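Side-chain contacts in DNA-entry nuclease (Competence-specific nuclease) (Streptococcus agalactiae ILRI112, PDB 4QGO), which probably degrades DNA, and perhaps RNA, as a metal-dependent non-specific endonuclease with a beta-beta-alpha fold, here without its metal: residues Lys19-Asn24 and Thr175-Asn180; Ala45-Lys50 and Asn67-Arg72; Val53-Asp58 and Ala112-Ala117; Val98-His103 and Ala211-Asp216. The protein carries 1 engineered substitution. One frame throughout, in Å; residues are numbered along the deposited sequence. Where two conformers were deposited one is given.

Interaction 1 of 4, residues Lys19-Asn24 and Thr175-Asn180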
loop_
_atom_site.group_PDB
_atom_site.type_symbol
_atom_site.label_atom_id
_atom_site.label_comp_id
_atom_site.label_asym_id
_atom_site.label_seq_id
_atom_site.Cartn_x
_atom_site.Cartn_y
_atom_site.Cartn_z
ATOM N N LYS A 19 -12.820 -6.860 -7.288
ATOM C CA LYS A 19 -14.118 -6.263 -7.597
ATOM C C LYS A 19 -14.993 -6.108 -6.354
ATOM O O LYS A 19 -15.647 -5.079 -6.177
ATOM C CB LYS A 19 -14.852 -7.093 -8.653
ATOM C CG LYS A 19 -16.241 -6.572 -8.983
ATOM N N ASN A 20 -15.004 -7.125 -5.497
ATOM C CA ASN A 20 -15.776 -7.059 -4.260
ATOM C C ASN A 20 -15.275 -5.969 -3.322
ATOM O O ASN A 20 -16.052 -5.370 -2.580
ATOM C CB ASN A 20 -15.745 -8.401 -3.525
ATOM C CG ASN A 20 -16.442 -9.510 -4.291
ATOM O OD1 ASN A 20 -17.302 -9.254 -5.134
ATOM N ND2 ASN A 20 -16.079 -10.754 -3.991
ATOM N N ALA A 21 -13.970 -5.718 -3.354
ATOM C CA ALA A 21 -13.359 -4.769 -2.432
ATOM C C ALA A 21 -13.469 -3.316 -2.886
ATOM O O ALA A 21 -13.520 -2.412 -2.054
ATOM C CB ALA A 21 -11.910 -5.137 -2.203
ATOM N N ILE A 22 -13.499 -3.079 -4.192
ATOM C CA ILE A 22 -13.514 -1.702 -4.692
ATOM C C ILE A 22 -14.825 -1.300 -5.364
ATOM O O ILE A 22 -14.985 -0.148 -5.765
ATOM C CB ILE A 22 -12.359 -1.424 -5.688
ATOM C CG1 ILE A 22 -12.579 -2.206 -6.983
ATOM C CG2 ILE A 22 -11.006 -1.740 -5.056
ATOM C CD1 ILE A 22 -11.583 -1.886 -8.076
ATOM N N GLY A 23 -15.749 -2.245 -5.502
ATOM C CA GLY A 23 -17.005 -1.977 -6.185
ATOM C C GLY A 23 -16.906 -2.224 -7.679
ATOM O O GLY A 23 -15.936 -2.807 -8.160
ATOM N N ASN A 24 -17.906 -1.777 -8.428
ATOM C CA ASN A 24 -17.906 -2.017 -9.864
ATOM C C ASN A 24 -17.134 -0.946 -10.631
ATOM O O ASN A 24 -17.647 -0.363 -11.585
ATOM C CB ASN A 24 -19.334 -2.146 -10.399
ATOM C CG ASN A 24 -19.407 -2.996 -11.653
ATOM O OD1 ASN A 24 -18.512 -3.796 -11.926
ATOM N ND2 ASN A 24 -20.475 -2.826 -12.423
ATOM N N THR A 175 -5.407 2.163 1.366
ATOM C CA THR A 175 -6.392 1.291 1.991
ATOM C C THR A 175 -6.020 -0.162 1.751
ATOM O O THR A 175 -6.038 -0.625 0.615
ATOM C CB THR A 175 -7.791 1.532 1.413
ATOM O OG1 THR A 175 -8.101 2.940 1.450
ATOM C CG2 THR A 175 -8.848 0.768 2.208
ATOM N N PRO A 176 -5.674 -0.891 2.817
ATOM C CA PRO A 176 -5.515 -2.345 2.666
ATOM C C PRO A 176 -6.849 -2.966 2.267
ATOM O O PRO A 176 -7.884 -2.647 2.878
ATOM C CB PRO A 176 -5.113 -2.809 4.071
ATOM C CG PRO A 176 -4.619 -1.555 4.779
ATOM C CD PRO A 176 -5.450 -0.439 4.200
ATOM N N LEU A 177 -6.830 -3.820 1.247
ATOM C CA LEU A 177 -8.046 -4.509 0.795
ATOM C C LEU A 177 -8.056 -5.937 1.339
ATOM O O LEU A 177 -7.107 -6.700 1.103
ATOM C CB LEU A 177 -8.140 -4.506 -0.733
ATOM C CG LEU A 177 -8.067 -3.141 -1.417
ATOM C CD1 LEU A 177 -8.253 -3.306 -2.921
ATOM C CD2 LEU A 177 -9.102 -2.188 -0.833
ATOM N N TYR A 178 -9.096 -6.272 2.105
ATOM C CA TYR A 178 -9.264 -7.609 2.687
ATOM C C TYR A 178 -10.395 -8.340 1.967
ATOM O O TYR A 178 -11.371 -7.714 1.546
ATOM C CB TYR A 178 -9.575 -7.528 4.187
ATOM C CG TYR A 178 -8.505 -6.815 5.002
ATOM C CD1 TYR A 178 -7.387 -7.493 5.462
ATOM C CD2 TYR A 178 -8.616 -5.461 5.300
ATOM C CE1 TYR A 178 -6.405 -6.846 6.194
ATOM C CE2 TYR A 178 -7.647 -4.809 6.043
ATOM C CZ TYR A 178 -6.541 -5.503 6.484
ATOM O OH TYR A 178 -5.578 -4.858 7.210
ATOM N N ARG A 179 -10.270 -9.661 1.826
ATOM C CA ARG A 179 -11.276 -10.453 1.108
ATOM C C ARG A 179 -12.586 -10.510 1.864
ATOM O O ARG A 179 -13.650 -10.713 1.274
ATOM C CB ARG A 179 -10.818 -11.898 0.934
ATOM C CG ARG A 179 -9.614 -12.108 0.032
ATOM C CD ARG A 179 -9.332 -13.601 -0.127
ATOM N NE ARG A 179 -9.155 -14.249 1.167
ATOM C CZ ARG A 179 -9.129 -15.565 1.347
ATOM N NH1 ARG A 179 -9.275 -16.383 0.310
ATOM N NH2 ARG A 179 -8.964 -16.065 2.563
ATOM N N ASN A 180 -12.482 -10.370 3.178
ATOM C CA ASN A 180 -13.599 -10.585 4.082
ATOM C C ASN A 180 -13.292 -9.929 5.417
ATOM O O ASN A 180 -12.247 -9.294 5.594
ATOM C CB ASN A 180 -13.837 -12.086 4.260
ATOM C CG ASN A 180 -12.601 -12.818 4.742
ATOM O OD1 ASN A 180 -11.962 -12.412 5.716
ATOM N ND2 ASN A 180 -12.239 -13.891 4.045
HETATM O O HOH W 1 -13.974 -11.125 -1.687
#
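Ala21 and Ile22 at the end of helix 12-22 meet Leu177 at the end of strand 170-177. The contact is small and apolar. Ile22 CG2 lies 3.8 Å from Leu177 CD1, and the two side chains run at an oblique angle to each other. Ala21 turns its methyl at the root of the leucine, with Ala21 CB 4.1 Å from Leu177 CB. Ala21 CB is also 4.2 Å from Leu177 CD1, so this branch touches both helix residues. In Ile22 the longer branch sits between the backbone N and the carbonyl carbon (chi1 68°). This swings CG1 and CD1 away from the leucine and leaves CG2 to make the contact. Here the last turn of the N-terminal helix lies on one face of the seven-stranded antiparallel sheet. Leu177 points to that face and also packs on Leu18 of the same helix and on His190 of the next strand. Leu177 is further fixed by backbone hydrogen bonds to Phe187 and Ala188. A water extends the contact beside the apolar patch. Asn20 ND2 donates to it over 3.1 Å, and the water donates to Arg179 O over 3.0 Å. Beyond the strand, Arg179 NE forms a salt bridge with Asp183, and Tyr178 makes a cation-pi contact with Arg62. The helix ends at Gly23, whose positive phi (88°) takes the chain out of helical geometry, and Gly23 N makes a weak 2.9 Å bond to Lys19 O.

Interaction 2 of 4, residues Ala45-Lys50 and Asn67-Arg72. With SO4 (sulfate ion), chain C.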
loop_
_atom_site.group_PDB
_atom_site.type_symbol
_atom_site.label_atom_id
_atom_site.label_comp_id
_atom_site.label_asym_id
_atom_site.label_seq_id
_atom_site.Cartn_x
_atom_site.Cartn_y
_atom_site.Cartn_z
ATOM N N ALA A 45 -7.483 17.523 -3.462
ATOM C CA ALA A 45 -6.231 18.127 -3.010
ATOM C C ALA A 45 -6.342 19.637 -2.899
ATOM O O ALA A 45 -5.426 20.292 -2.421
ATOM C CB ALA A 45 -5.094 17.756 -3.953
ATOM N N ASP A 46 -7.468 20.190 -3.339
ATOM C CA ASP A 46 -7.644 21.642 -3.334
ATOM C C ASP A 46 -8.349 22.074 -2.055
ATOM O O ASP A 46 -9.454 22.637 -2.077
ATOM C CB ASP A 46 -8.418 22.079 -4.579
ATOM C CG ASP A 46 -8.460 23.579 -4.740
ATOM O OD1 ASP A 46 -7.646 24.267 -4.084
ATOM O OD2 ASP A 46 -9.302 24.066 -5.522
ATOM N N VAL A 47 -7.716 21.774 -0.929
ATOM C CA VAL A 47 -8.268 22.096 0.378
ATOM C C VAL A 47 -7.217 22.853 1.184
ATOM O O VAL A 47 -6.046 22.468 1.218
ATOM C CB VAL A 47 -8.724 20.824 1.138
ATOM C CG1 VAL A 47 -9.915 20.183 0.445
ATOM C CG2 VAL A 47 -7.605 19.822 1.224
ATOM N N ASN A 48 -7.628 23.948 1.815
ATOM C CA ASN A 48 -6.688 24.726 2.613
ATOM C C ASN A 48 -6.579 24.168 4.024
ATOM O O ASN A 48 -7.042 24.768 4.997
ATOM C CB ASN A 48 -7.088 26.205 2.633
ATOM C CG ASN A 48 -6.010 27.073 3.241
ATOM O OD1 ASN A 48 -4.816 26.812 3.059
ATOM N ND2 ASN A 48 -6.417 28.104 3.979
ATOM N N VAL A 49 -5.984 22.983 4.121
ATOM C CA VAL A 49 -5.809 22.334 5.411
ATOM C C VAL A 49 -4.346 22.007 5.668
ATOM O O VAL A 49 -3.566 21.780 4.738
ATOM C CB VAL A 49 -6.651 21.044 5.539
ATOM C CG1 VAL A 49 -8.142 21.361 5.400
ATOM C CG2 VAL A 49 -6.210 20.022 4.511
ATOM N N LYS A 50 -3.996 21.978 6.946
ATOM C CA LYS A 50 -2.656 21.642 7.396
ATOM C C LYS A 50 -2.311 20.210 6.994
ATOM O O LYS A 50 -3.169 19.332 7.027
ATOM C CB LYS A 50 -2.597 21.791 8.913
ATOM C CG LYS A 50 -1.269 21.548 9.513
ATOM C CD LYS A 50 -1.275 22.014 10.956
ATOM C CE LYS A 50 -2.451 21.452 11.741
ATOM N NZ LYS A 50 -2.189 20.079 12.258
ATOM N N ASN A 67 -5.272 8.124 5.520
ATOM C CA ASN A 67 -5.349 9.342 4.725
ATOM C C ASN A 67 -4.264 10.331 5.089
ATOM O O ASN A 67 -3.825 10.392 6.229
ATOM C CB ASN A 67 -6.700 10.016 4.937
ATOM C CG ASN A 67 -7.787 9.418 4.074
ATOM O OD1 ASN A 67 -7.816 9.629 2.861
ATOM N ND2 ASN A 67 -8.698 8.686 4.694
ATOM N N ALA A 68 -3.861 11.131 4.114
ATOM C CA ALA A 68 -2.863 12.166 4.357
ATOM C C ALA A 68 -3.037 13.328 3.410
ATOM O O ALA A 68 -3.590 13.181 2.312
ATOM C CB ALA A 68 -1.455 11.603 4.220
ATOM N N MET A 69 -2.593 14.498 3.863
ATOM C CA MET A 69 -2.286 15.608 2.982
ATOM C C MET A 69 -0.815 15.859 3.165
ATOM O O MET A 69 -0.365 16.154 4.273
ATOM C CB MET A 69 -3.081 16.868 3.332
ATOM C CG MET A 69 -2.620 18.106 2.561
ATOM S SD MET A 69 -2.915 17.984 0.773
ATOM C CE MET A 69 -4.684 17.995 0.725
ATOM N N LEU A 70 -0.075 15.672 2.084
ATOM C CA LEU A 70 1.375 15.677 2.125
ATOM C C LEU A 70 1.947 16.943 1.520
ATOM O O LEU A 70 1.498 17.404 0.476
ATOM C CB LEU A 70 1.926 14.467 1.363
ATOM C CG LEU A 70 1.465 13.072 1.806
ATOM C CD1 LEU A 70 1.963 11.999 0.832
ATOM C CD2 LEU A 70 1.931 12.761 3.223
ATOM N N ASP A 71 2.955 17.493 2.187
ATOM C CA ASP A 71 3.735 18.585 1.628
ATOM C C ASP A 71 5.093 18.618 2.326
ATOM O O ASP A 71 5.394 17.755 3.167
ATOM C CB ASP A 71 2.989 19.938 1.699
ATOM C CG ASP A 71 2.720 20.408 3.123
ATOM O OD1 ASP A 71 3.522 20.123 4.039
ATOM O OD2 ASP A 71 1.695 21.090 3.331
ATOM N N ARG A 72 5.912 19.601 1.985
ATOM C CA ARG A 72 7.274 19.633 2.506
ATOM C C ARG A 72 7.371 19.846 4.006
ATOM O O ARG A 72 8.433 19.616 4.584
ATOM C CB ARG A 72 8.114 20.670 1.762
ATOM C CG ARG A 72 8.566 20.178 0.403
ATOM C CD ARG A 72 9.608 21.083 -0.202
ATOM N NE ARG A 72 10.953 20.541 -0.057
ATOM C CZ ARG A 72 11.933 20.744 -0.930
ATOM N NH1 ARG A 72 11.717 21.476 -2.017
ATOM N NH2 ARG A 72 13.128 20.212 -0.718
HETATM S S SO4 C . -11.918 9.616 3.275
HETATM O O1 SO4 C . -11.517 8.278 3.681
HETATM O O2 SO4 C . -12.118 10.452 4.447
HETATM O O3 SO4 C . -13.171 9.574 2.511
HETATM O O4 SO4 C . -10.882 10.220 2.450
#
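Val47 and Met69 make the main apolar contact. Val47 CG2 is 3.5 Å from Met69 CE, tighter than usual for two carbons. Met69 starts with CG anti to its backbone N (chi1 171°), then bends at chi2 and chi3, which folds the terminal methyl under the loop. Met69 CE also sits 4.0 Å from Ala45 O. Nearer the backbone, Met69 CG is 4.4 Å from Val49 O. The loop is thus draped over one methionine of strand 66-70, next to the edge strand 52-54 of the seven-stranded antiparallel sheet. Loop 45-50 has no regular structure but makes two inverse gamma turns, centred on Asp46 and Asn48. Their weak closing bonds run from Val47 N to Ala45 O (3.1 Å) and from Val49 N to Val47 O (2.9 Å). Polar contacts lie around this patch. Arg169 donates to Val49 O and forms a salt bridge with Asp71, so it ties the loop to the end of the strand. At the start of the strand, Asn67 ND2 donates to sulfate O1 over 3.0 Å (N-H...O angle 148°). Arg173 binds the same ion, which probably comes from the crystallisation liquor. Arg171 holds the amide by donating to Asn67 OD1.

Interaction 3 of 4, residues Val53-Asp58 and Ala112-Ala117. Engineered in segment 112-117: Ala112 (natural residue His). With SO4 (sulfate ion), chain E.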
loop_
_atom_site.group_PDB
_atom_site.type_symbol
_atom_site.label_atom_id
_atom_site.label_comp_id
_atom_site.label_asym_id
_atom_site.label_seq_id
_atom_site.Cartn_x
_atom_site.Cartn_y
_atom_site.Cartn_z
ATOM N N VAL A 53 -1.351 13.139 8.705
ATOM C CA VAL A 53 -1.598 11.724 8.456
ATOM C C VAL A 53 -2.614 11.239 9.463
ATOM O O VAL A 53 -2.587 11.642 10.634
ATOM C CB VAL A 53 -0.331 10.882 8.619
ATOM C CG1 VAL A 53 -0.591 9.402 8.273
ATOM C CG2 VAL A 53 0.695 11.419 7.742
ATOM N N GLN A 54 -3.517 10.378 9.001
ATOM C CA GLN A 54 -4.476 9.715 9.864
ATOM C C GLN A 54 -4.490 8.226 9.543
ATOM O O GLN A 54 -4.876 7.828 8.442
ATOM C CB GLN A 54 -5.872 10.302 9.664
ATOM C CG GLN A 54 -6.915 9.656 10.544
ATOM C CD GLN A 54 -6.733 9.993 11.998
ATOM O OE1 GLN A 54 -6.746 11.168 12.381
ATOM N NE2 GLN A 54 -6.539 8.971 12.823
ATOM N N ASN A 55 -4.051 7.404 10.492
ATOM C CA ASN A 55 -4.211 5.955 10.377
ATOM C C ASN A 55 -5.484 5.533 11.089
ATOM O O ASN A 55 -5.962 6.226 12.002
ATOM C CB ASN A 55 -3.023 5.219 10.998
ATOM C CG ASN A 55 -1.779 5.280 10.137
ATOM O OD1 ASN A 55 -0.751 5.830 10.540
ATOM N ND2 ASN A 55 -1.848 4.661 8.963
ATOM N N THR A 56 -6.053 4.404 10.673
ATOM C CA THR A 56 -7.279 3.908 11.296
ATOM C C THR A 56 -7.244 2.390 11.326
ATOM O O THR A 56 -6.447 1.757 10.626
ATOM C CB THR A 56 -8.565 4.363 10.563
ATOM O OG1 THR A 56 -8.746 3.605 9.364
ATOM C CG2 THR A 56 -8.537 5.867 10.236
ATOM N N ILE A 57 -8.106 1.809 12.150
ATOM C CA ILE A 57 -8.265 0.358 12.192
ATOM C C ILE A 57 -9.733 -0.026 12.084
ATOM O O ILE A 57 -10.612 0.768 12.414
ATOM C CB ILE A 57 -7.643 -0.285 13.458
ATOM C CG1 ILE A 57 -8.233 0.313 14.736
ATOM C CG2 ILE A 57 -6.116 -0.144 13.445
ATOM C CD1 ILE A 57 -7.738 -0.382 15.996
ATOM N N ASP A 58 -9.999 -1.247 11.624
ATOM C CA ASP A 58 -11.381 -1.698 11.463
ATOM C C ASP A 58 -11.876 -2.448 12.710
ATOM O O ASP A 58 -11.189 -2.490 13.722
ATOM C CB ASP A 58 -11.570 -2.499 10.165
ATOM C CG ASP A 58 -10.732 -3.768 10.117
ATOM O OD1 ASP A 58 -10.409 -4.319 11.192
ATOM O OD2 ASP A 58 -10.413 -4.207 8.988
ATOM N N ALA A 112 4.537 -0.520 5.447
ATOM C CA ALA A 112 3.852 0.692 5.890
ATOM C C ALA A 112 2.752 1.101 4.923
ATOM O O ALA A 112 2.930 1.038 3.708
ATOM C CB ALA A 112 4.843 1.835 6.026
ATOM N N LEU A 113 1.618 1.537 5.463
ATOM C CA LEU A 113 0.581 2.133 4.621
ATOM C C LEU A 113 1.059 3.501 4.153
ATOM O O LEU A 113 1.081 3.791 2.950
ATOM C CB LEU A 113 -0.745 2.270 5.377
ATOM C CG LEU A 113 -1.637 1.018 5.428
ATOM C CD1 LEU A 113 -0.966 -0.168 6.097
ATOM C CD2 LEU A 113 -2.945 1.349 6.160
ATOM N N ILE A 114 1.444 4.333 5.121
ATOM C CA ILE A 114 1.991 5.660 4.838
ATOM C C ILE A 114 3.488 5.646 5.145
ATOM O O ILE A 114 3.891 5.444 6.286
ATOM C CB ILE A 114 1.306 6.752 5.688
ATOM C CG1 ILE A 114 -0.223 6.672 5.571
ATOM C CG2 ILE A 114 1.798 8.124 5.261
ATOM C CD1 ILE A 114 -0.758 6.991 4.186
ATOM N N ALA A 115 4.297 5.854 4.106
ATOM C CA ALA A 115 5.756 5.772 4.201
ATOM C C ALA A 115 6.398 6.791 5.138
ATOM O O ALA A 115 5.978 7.946 5.217
ATOM C CB ALA A 115 6.380 5.878 2.806
ATOM N N TYR A 116 7.439 6.338 5.827
ATOM C CA TYR A 116 8.213 7.172 6.723
ATOM C C TYR A 116 8.710 8.429 6.021
ATOM O O TYR A 116 8.614 9.530 6.561
ATOM C CB TYR A 116 9.403 6.373 7.281
ATOM C CG TYR A 116 10.268 7.174 8.230
ATOM C CD1 TYR A 116 9.850 7.425 9.526
ATOM C CD2 TYR A 116 11.490 7.699 7.818
ATOM C CE1 TYR A 116 10.621 8.165 10.399
ATOM C CE2 TYR A 116 12.273 8.430 8.691
ATOM C CZ TYR A 116 11.825 8.665 9.975
ATOM O OH TYR A 116 12.589 9.401 10.856
ATOM N N ALA A 117 9.244 8.276 4.814
ATOM C CA ALA A 117 9.800 9.428 4.111
ATOM C C ALA A 117 8.735 10.476 3.788
ATOM O O ALA A 117 9.036 11.657 3.653
ATOM C CB ALA A 117 10.509 8.985 2.840
HETATM S S SO4 E . 12.519 9.436 14.584
HETATM O O1 SO4 E . 12.784 8.008 14.730
HETATM O O2 SO4 E . 11.618 9.652 13.453
HETATM O O3 SO4 E . 11.895 9.944 15.803
HETATM O O4 SO4 E . 13.779 10.138 14.358
#
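Val53 and Ile114 form a buried apolar contact between edge strand 52-54 and the link that joins strand 108-112 to helix 116-119. The side chains slide past each other in opposite directions. Val53 CG1 is anti to its backbone N (chi1 -177°) and does the touching. Val53 CG1 lies 3.9 Å from Ile114 CG1 and 4.1 Å from Ile114 CG2, so it meets both branches of the isoleucine. Ile114 and Leu113 also pack on Ala66 and Val174 of the large sheet. Asn55 borders the patch with its amide end. Asn55 ND2 comes within 4.3 Å of Ile114 CG1 and 4.4 Å of Leu113 CB. This buried amide has polar partners: Asn55 OD1 accepts from Trp125 NE1, and Asn55 ND2 donates to Asn134 OD1. The same Asn134 oxygen accepts from Ile114 N, so it links the two segments. Farther along, Tyr116 OH donates to sulfate O2 over 2.8 Å, and the ion oxygen lies at the ring edge, in its plane. Ala112, just before the link, is an engineered replacement of histidine. The natural histidine closes an Asp-Lys-Gly-His sequence, consistent with the signature of the beta-beta-alpha (His-Me finger) nucleases, in which that histidine typically acts as general base.

Interaction 4 of 4, residues Val98-His103 and Ala211-Asp216. With SO4 (sulfate ion), chain D.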
loop_
_atom_site.group_PDB
_atom_site.type_symbol
_atom_site.label_atom_id
_atom_site.label_comp_id
_atom_site.label_asym_id
_atom_site.label_seq_id
_atom_site.Cartn_x
_atom_site.Cartn_y
_atom_site.Cartn_z
ATOM N N VAL A 98 9.187 -16.641 5.745
ATOM C CA VAL A 98 9.675 -17.831 5.041
ATOM C C VAL A 98 10.881 -17.411 4.196
ATOM O O VAL A 98 10.851 -16.344 3.583
ATOM C CB VAL A 98 8.580 -18.404 4.087
ATOM C CG1 VAL A 98 9.130 -19.554 3.251
ATOM C CG2 VAL A 98 7.341 -18.844 4.862
ATOM N N ALA A 99 11.940 -18.226 4.162
ATOM C CA ALA A 99 13.029 -18.004 3.223
ATOM C C ALA A 99 12.554 -18.514 1.866
ATOM O O ALA A 99 12.135 -19.659 1.752
ATOM C CB ALA A 99 14.266 -18.777 3.685
ATOM N N THR A 100 12.599 -17.663 0.843
ATOM C CA THR A 100 12.056 -18.012 -0.470
ATOM C C THR A 100 13.122 -18.604 -1.391
ATOM O O THR A 100 14.307 -18.646 -1.046
ATOM C CB THR A 100 11.510 -16.768 -1.172
ATOM O OG1 THR A 100 12.568 -15.813 -1.291
ATOM C CG2 THR A 100 10.370 -16.150 -0.367
ATOM N N ASN A 101 12.678 -19.066 -2.558
ATOM C CA ASN A 101 13.579 -19.466 -3.639
ATOM C C ASN A 101 13.586 -18.436 -4.754
ATOM O O ASN A 101 13.486 -18.769 -5.934
ATOM C CB ASN A 101 13.196 -20.831 -4.190
ATOM C CG ASN A 101 13.218 -21.885 -3.128
ATOM O OD1 ASN A 101 14.273 -22.200 -2.568
ATOM N ND2 ASN A 101 12.057 -22.423 -2.816
ATOM N N ASP A 102 13.674 -17.170 -4.373
ATOM C CA ASP A 102 13.712 -16.103 -5.351
ATOM C C ASP A 102 14.737 -15.053 -4.936
ATOM O O ASP A 102 15.395 -15.195 -3.901
ATOM C CB ASP A 102 12.314 -15.516 -5.611
ATOM C CG ASP A 102 11.700 -14.837 -4.397
ATOM O OD1 ASP A 102 12.438 -14.335 -3.518
ATOM O OD2 ASP A 102 10.446 -14.788 -4.357
ATOM N N HIS A 103 14.885 -14.000 -5.744
ATOM C CA HIS A 103 15.985 -13.071 -5.515
ATOM C C HIS A 103 15.804 -12.212 -4.264
ATOM O O HIS A 103 16.740 -11.567 -3.845
ATOM C CB HIS A 103 16.225 -12.211 -6.764
ATOM C CG HIS A 103 15.218 -11.110 -6.969
ATOM N ND1 HIS A 103 14.004 -11.317 -7.581
ATOM C CD2 HIS A 103 15.269 -9.797 -6.661
ATOM C CE1 HIS A 103 13.334 -10.171 -7.622
ATOM N NE2 HIS A 103 14.081 -9.229 -7.077
ATOM N N ALA A 211 5.689 -13.875 -7.075
ATOM C CA ALA A 211 5.569 -14.882 -8.136
ATOM C C ALA A 211 5.939 -16.293 -7.678
ATOM O O ALA A 211 5.415 -17.279 -8.193
ATOM C CB ALA A 211 6.397 -14.486 -9.342
ATOM N N SER A 212 6.815 -16.390 -6.685
ATOM C CA SER A 212 7.395 -17.679 -6.312
ATOM C C SER A 212 6.639 -18.411 -5.213
ATOM O O SER A 212 7.066 -19.466 -4.773
ATOM C CB SER A 212 8.849 -17.493 -5.867
ATOM O OG SER A 212 8.905 -16.918 -4.571
ATOM N N TYR A 213 5.521 -17.857 -4.757
ATOM C CA TYR A 213 4.764 -18.529 -3.715
ATOM C C TYR A 213 3.306 -18.125 -3.699
ATOM O O TYR A 213 2.918 -17.165 -4.361
ATOM C CB TYR A 213 5.407 -18.308 -2.337
ATOM C CG TYR A 213 5.402 -16.889 -1.763
ATOM C CD1 TYR A 213 4.223 -16.292 -1.290
ATOM C CD2 TYR A 213 6.592 -16.191 -1.602
ATOM C CE1 TYR A 213 4.241 -15.024 -0.734
ATOM C CE2 TYR A 213 6.619 -14.916 -1.034
ATOM C CZ TYR A 213 5.438 -14.347 -0.593
ATOM O OH TYR A 213 5.454 -13.098 -0.019
ATOM N N THR A 214 2.506 -18.855 -2.930
ATOM C CA THR A 214 1.144 -18.431 -2.655
ATOM C C THR A 214 0.965 -18.208 -1.162
ATOM O O THR A 214 1.675 -18.775 -0.342
ATOM C CB THR A 214 0.098 -19.440 -3.188
ATOM O OG1 THR A 214 0.352 -20.737 -2.635
ATOM C CG2 THR A 214 0.158 -19.501 -4.703
ATOM N N MET A 215 0.017 -17.348 -0.819
ATOM C CA MET A 215 -0.287 -17.051 0.571
ATOM C C MET A 215 -1.760 -17.274 0.875
ATOM O O MET A 215 -2.619 -16.948 0.064
ATOM C CB MET A 215 0.070 -15.601 0.899
ATOM C CG MET A 215 -0.171 -15.259 2.368
ATOM S SD MET A 215 0.084 -13.522 2.763
ATOM C CE MET A 215 1.865 -13.418 2.818
ATOM N N ASP A 216 -2.041 -17.835 2.048
ATOM C CA ASP A 216 -3.398 -17.893 2.580
ATOM C C ASP A 216 -3.597 -16.596 3.355
ATOM O O ASP A 216 -2.981 -16.399 4.406
ATOM C CB ASP A 216 -3.527 -19.096 3.521
ATOM C CG ASP A 216 -4.944 -19.289 4.042
ATOM O OD1 ASP A 216 -5.767 -18.359 3.922
ATOM O OD2 ASP A 216 -5.238 -20.378 4.586
HETATM S S SO4 D . 12.962 -5.739 -7.452
HETATM O O1 SO4 D . 11.708 -5.652 -6.713
HETATM O O2 SO4 D . 13.341 -4.425 -7.964
HETATM O O3 SO4 D . 14.009 -6.237 -6.563
HETATM O O4 SO4 D . 12.813 -6.683 -8.561
HETATM O O HOH W 2 9.986 -19.103 -3.260
HETATM O O HOH W 3 9.092 -14.232 -6.753
#
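With both side chains directed across the contact, Asp102 (chi1 64°) and Ser212 (chi1 75°) set carboxylate and hydroxyl between backbone N and carbonyl carbon, where they meet. Ser212 OG donates to Asp102 OD2 over 2.6 Å, a short bond. The hydroxyl comes from above the carboxylate plane, 42° out of it. The other oxygen, Asp102 OD1, accepts from Thr100 OG1 at 2.7 Å, again from above the plane. Thr100 CG2 meets the Tyr213 ring obliquely, 4.0 Å from Tyr213 CD2. The carboxylate has further donors: Tyr104 N bonds to Asp102 OD1, and Gln210 NE2 to Asp102 OD2. So many donors would favour a charged carboxylate. The contact joins loop 98-103, which leads to strand 108-112, to the start of strand 213-215. That strand pairs antiparallel with 222-224 at the C-terminal end of the chain, and Tyr213 OH, bonded to Ala107 O, ties this hairpin to the chain just before strand 108-112. Two waters bridge the segments. One accepts from Asn101 N (2.8 Å) and donates to Ser212 OG. Another donates to Asp102 OD2 (2.8 Å) and accepts a weak bond from Ser212 N. Next to Asp102, His103 NE2 donates to sulfate O3 over 3.0 Å, with the ion at the ring edge and in its plane, where Tyr104 OH also binds it.

Overall arrangement
Interactions 1, 2 and 3 share the seven-stranded sheet. Interactions 2 and 3 meet on its neighbouring strands 66-70 and 52-54, where Asn67 O lies 2.8 Å from Gln54 N, a probable hydrogen bond; their centres are 15 Å apart. Interaction 1 touches interaction 3 through Pro176 CG and Leu113 CD2 (3.6 Å), with centres 18 Å apart. Interaction 4 lies far from interaction 2, centres 38 Å apart on opposite sides of the chain's centre, but touches interaction 1 where Arg179 NH2 is 4.2 Å from Asp216 OD1. Segment 112-117 of interaction 3 begins at the engineered Ala112, the last position of the probable catalytic motif. The sulfates of interactions 2, 3 and 4 are three separate ions.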